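PDB 3IHU: transcriptional regulator, GntR family from Ralstonia eutropha, which probably binds DNA through an N-terminal winged helix-turn-helix domain and regulates transcription, with an all-helical FCD domain following it. Local coordinates for residues Val115-Arg119 with Ala190-Leu194. Numbering follows the deposited sequence.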
ATOM      1  N   VAL A 115       6.795  12.306 -14.922  1.00 20.76           N
ATOM      2  CA  VAL A 115       6.395  11.387 -15.985  1.00 22.24           C
ATOM      3  C   VAL A 115       7.462  10.306 -16.193  1.00 23.15           C
ATOM      4  O   VAL A 115       7.129   9.119 -16.256  1.00 23.05           O
ATOM      5  CB  VAL A 115       6.107  12.147 -17.277  1.00 22.82           C
ATOM      6  CG1 VAL A 115       6.002  11.190 -18.496  1.00 24.55           C
ATOM      7  CG2 VAL A 115       4.863  12.974 -17.109  1.00 22.80           C
ATOM      8  N   GLN A 116       8.729  10.720 -16.224  1.00 23.64           N
ATOM      9  CA  GLN A 116       9.866   9.802 -16.348  1.00 23.48           C
ATOM     10  C   GLN A 116       9.955   8.852 -15.194  1.00 23.01           C
ATOM     11  O   GLN A 116      10.204   7.657 -15.384  1.00 22.92           O
ATOM     12  CB  GLN A 116      11.204  10.553 -16.448  1.00 24.36           C
ATOM     13  CG  GLN A 116      11.395  11.260 -17.776  1.00 25.56           C
ATOM     14  CD  GLN A 116      12.800  11.855 -17.946  1.00 27.83           C
ATOM     15  OE1 GLN A 116      13.668  11.731 -17.069  1.00 26.75           O
ATOM     16  NE2 GLN A 116      13.016  12.498 -19.081  1.00 25.44           N
ATOM     17  N   ALA A 117       9.773   9.376 -13.987  1.00 22.43           N
ATOM     18  CA  ALA A 117       9.657   8.536 -12.791  1.00 21.10           C
ATOM     19  C   ALA A 117       8.491   7.570 -12.904  1.00 19.63           C
ATOM     20  O   ALA A 117       8.626   6.408 -12.583  1.00 22.01           O
ATOM     21  CB  ALA A 117       9.518   9.411 -11.539  1.00 21.33           C
ATOM     22  N   LEU A 118       7.355   8.012 -13.393  1.00 19.42           N
ATOM     23  CA  LEU A 118       6.165   7.155 -13.428  1.00 18.90           C
ATOM     24  C   LEU A 118       6.383   6.023 -14.446  1.00 19.03           C
ATOM     25  O   LEU A 118       6.194   4.835 -14.153  1.00 19.53           O
ATOM     26  CB  LEU A 118       4.866   7.969 -13.693  1.00 17.94           C
ATOM     27  CG  LEU A 118       3.618   7.143 -13.448  1.00 15.88           C
ATOM     28  CD1 LEU A 118       3.413   6.999 -11.892  1.00 16.93           C
ATOM     29  CD2 LEU A 118       2.396   7.738 -14.182  1.00 16.42           C
ATOM     30  N   ARG A 119       6.863   6.386 -15.631  1.00 20.14           N
ATOM     31  CA  ARG A 119       7.201   5.405 -16.678  1.00 18.58           C
ATOM     32  C   ARG A 119       8.271   4.438 -16.204  1.00 18.80           C
ATOM     33  O   ARG A 119       8.166   3.223 -16.419  1.00 18.11           O
ATOM     34  CB  ARG A 119       7.584   6.131 -17.989  1.00 19.65           C
ATOM     35  CG  ARG A 119       6.367   6.888 -18.655  1.00 21.36           C
ATOM     36  CD  ARG A 119       6.693   7.428 -20.082  1.00 23.14           C
ATOM     37  NE  ARG A 119       5.603   8.205 -20.677  1.00 22.88           N
ATOM     38  CZ  ARG A 119       4.461   7.689 -21.159  1.00 27.42           C
ATOM     39  NH1 ARG A 119       4.212   6.360 -21.136  1.00 30.93           N
ATOM     40  NH2 ARG A 119       3.552   8.494 -21.684  1.00 24.22           N
ATOM     41  N   ALA A 190      -1.350   4.073 -15.010  1.00 16.17           N
ATOM     42  CA  ALA A 190      -0.291   4.914 -15.561  1.00 16.87           C
ATOM     43  C   ALA A 190      -0.714   5.513 -16.895  1.00 16.06           C
ATOM     44  O   ALA A 190      -0.640   6.715 -17.072  1.00 14.71           O
ATOM     45  CB  ALA A 190       0.969   4.148 -15.732  1.00 15.68           C
ATOM     46  N   THR A 191      -1.161   4.653 -17.801  1.00 15.10           N
ATOM     47  CA  THR A 191      -1.606   5.108 -19.107  1.00 15.77           C
ATOM     48  C   THR A 191      -2.736   6.173 -19.002  1.00 16.15           C
ATOM     49  O   THR A 191      -2.679   7.204 -19.682  1.00 16.16           O
ATOM     50  CB  THR A 191      -1.969   3.922 -19.979  1.00 15.62           C
ATOM     51  OG1 THR A 191      -0.774   3.117 -20.182  1.00 13.71           O
ATOM     52  CG2 THR A 191      -2.520   4.390 -21.360  1.00 15.37           C
ATOM     53  N   ALA A 192      -3.680   5.994 -18.070  1.00 15.71           N
ATOM     54  CA  ALA A 192      -4.785   6.945 -17.915  1.00 15.43           C
ATOM     55  C   ALA A 192      -4.282   8.265 -17.279  1.00 16.14           C
ATOM     56  O   ALA A 192      -4.625   9.395 -17.703  1.00 16.00           O
ATOM     57  CB  ALA A 192      -5.932   6.315 -17.090  1.00 16.52           C
ATOM     58  N   VAL A 193      -3.401   8.132 -16.299  1.00 15.85           N
ATOM     59  CA  VAL A 193      -2.860   9.300 -15.641  1.00 15.59           C
ATOM     60  C   VAL A 193      -2.094  10.157 -16.622  1.00 16.36           C
ATOM     61  O   VAL A 193      -2.324  11.378 -16.704  1.00 16.85           O
ATOM     62  CB  VAL A 193      -2.000   8.917 -14.440  1.00 14.01           C
ATOM     63  CG1 VAL A 193      -1.228  10.121 -13.962  1.00 15.13           C
ATOM     64  CG2 VAL A 193      -2.946   8.342 -13.307  1.00 13.60           C
ATOM     65  N   LEU A 194      -1.193   9.505 -17.368  1.00 16.47           N
ATOM     66  CA  LEU A 194      -0.332  10.217 -18.300  1.00 17.35           C
ATOM     67  C   LEU A 194      -1.089  10.897 -19.413  1.00 16.99           C
ATOM     68  O   LEU A 194      -0.591  11.827 -19.945  1.00 16.97           O
ATOM     69  CB  LEU A 194       0.737   9.283 -18.872  1.00 17.80           C
ATOM     70  CG  LEU A 194       1.689   8.856 -17.779  1.00 18.77           C
ATOM     71  CD1 LEU A 194       2.759   7.917 -18.331  1.00 20.70           C
ATOM     72  CD2 LEU A 194       2.268  10.114 -17.155  1.00 21.69           C
TER
HETATM   73  O   HOH W   1       1.462   4.573 -21.406  1.00 18.27           O
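The Arg-119 guanidinium lies with one face on Leu-194, whose CD1 methyl sits over the centre of the group, 3.3 Å from Arg-119 CZ. The chain of Arg-119 runs extended from CG to NE and then turns at the last torsion (chi4 -74°), which lays the flat end across the methyl; Arg-119 CG also touches Leu-194 CD1, at 3.8 Å. From the guanidinium, Arg-119 NH1 donates a long hydrogen bond of 3.3 Å to a water that also bonds Thr-191 OG1 at 2.9 Å; this water links the two helices. The other branch of Leu-194, CD2, enters between Val-115 and Leu-118, 3.9 Å from Val-115 CG2 and 3.8 Å from Leu-118 CD2. Here helices 112-130 and 179-195 of the all-helical FCD domain pack nearly antiparallel, the short segments at 167° with axes 11.1 Å apart, and no direct hydrogen bond joins them. The CB of Leu-118 points toward helix 179-195, and with CG anti to the backbone N (chi1 -168°) the side chain carries CD2 to it; the Leu-118 and Leu-194 side chains pass each other in opposite directions. Leu-118 CD2 also rests against Ala-190, 4.2 Å from its CB, and against Val-193 CG1. Beyond the pair, Leu-118 also packs on Phe-144 and Leu-148 of helix 134-152, while Val-193 meets Ala-102 and Ala-105 of helix 84-105 and Ala-201 of helix 198-219.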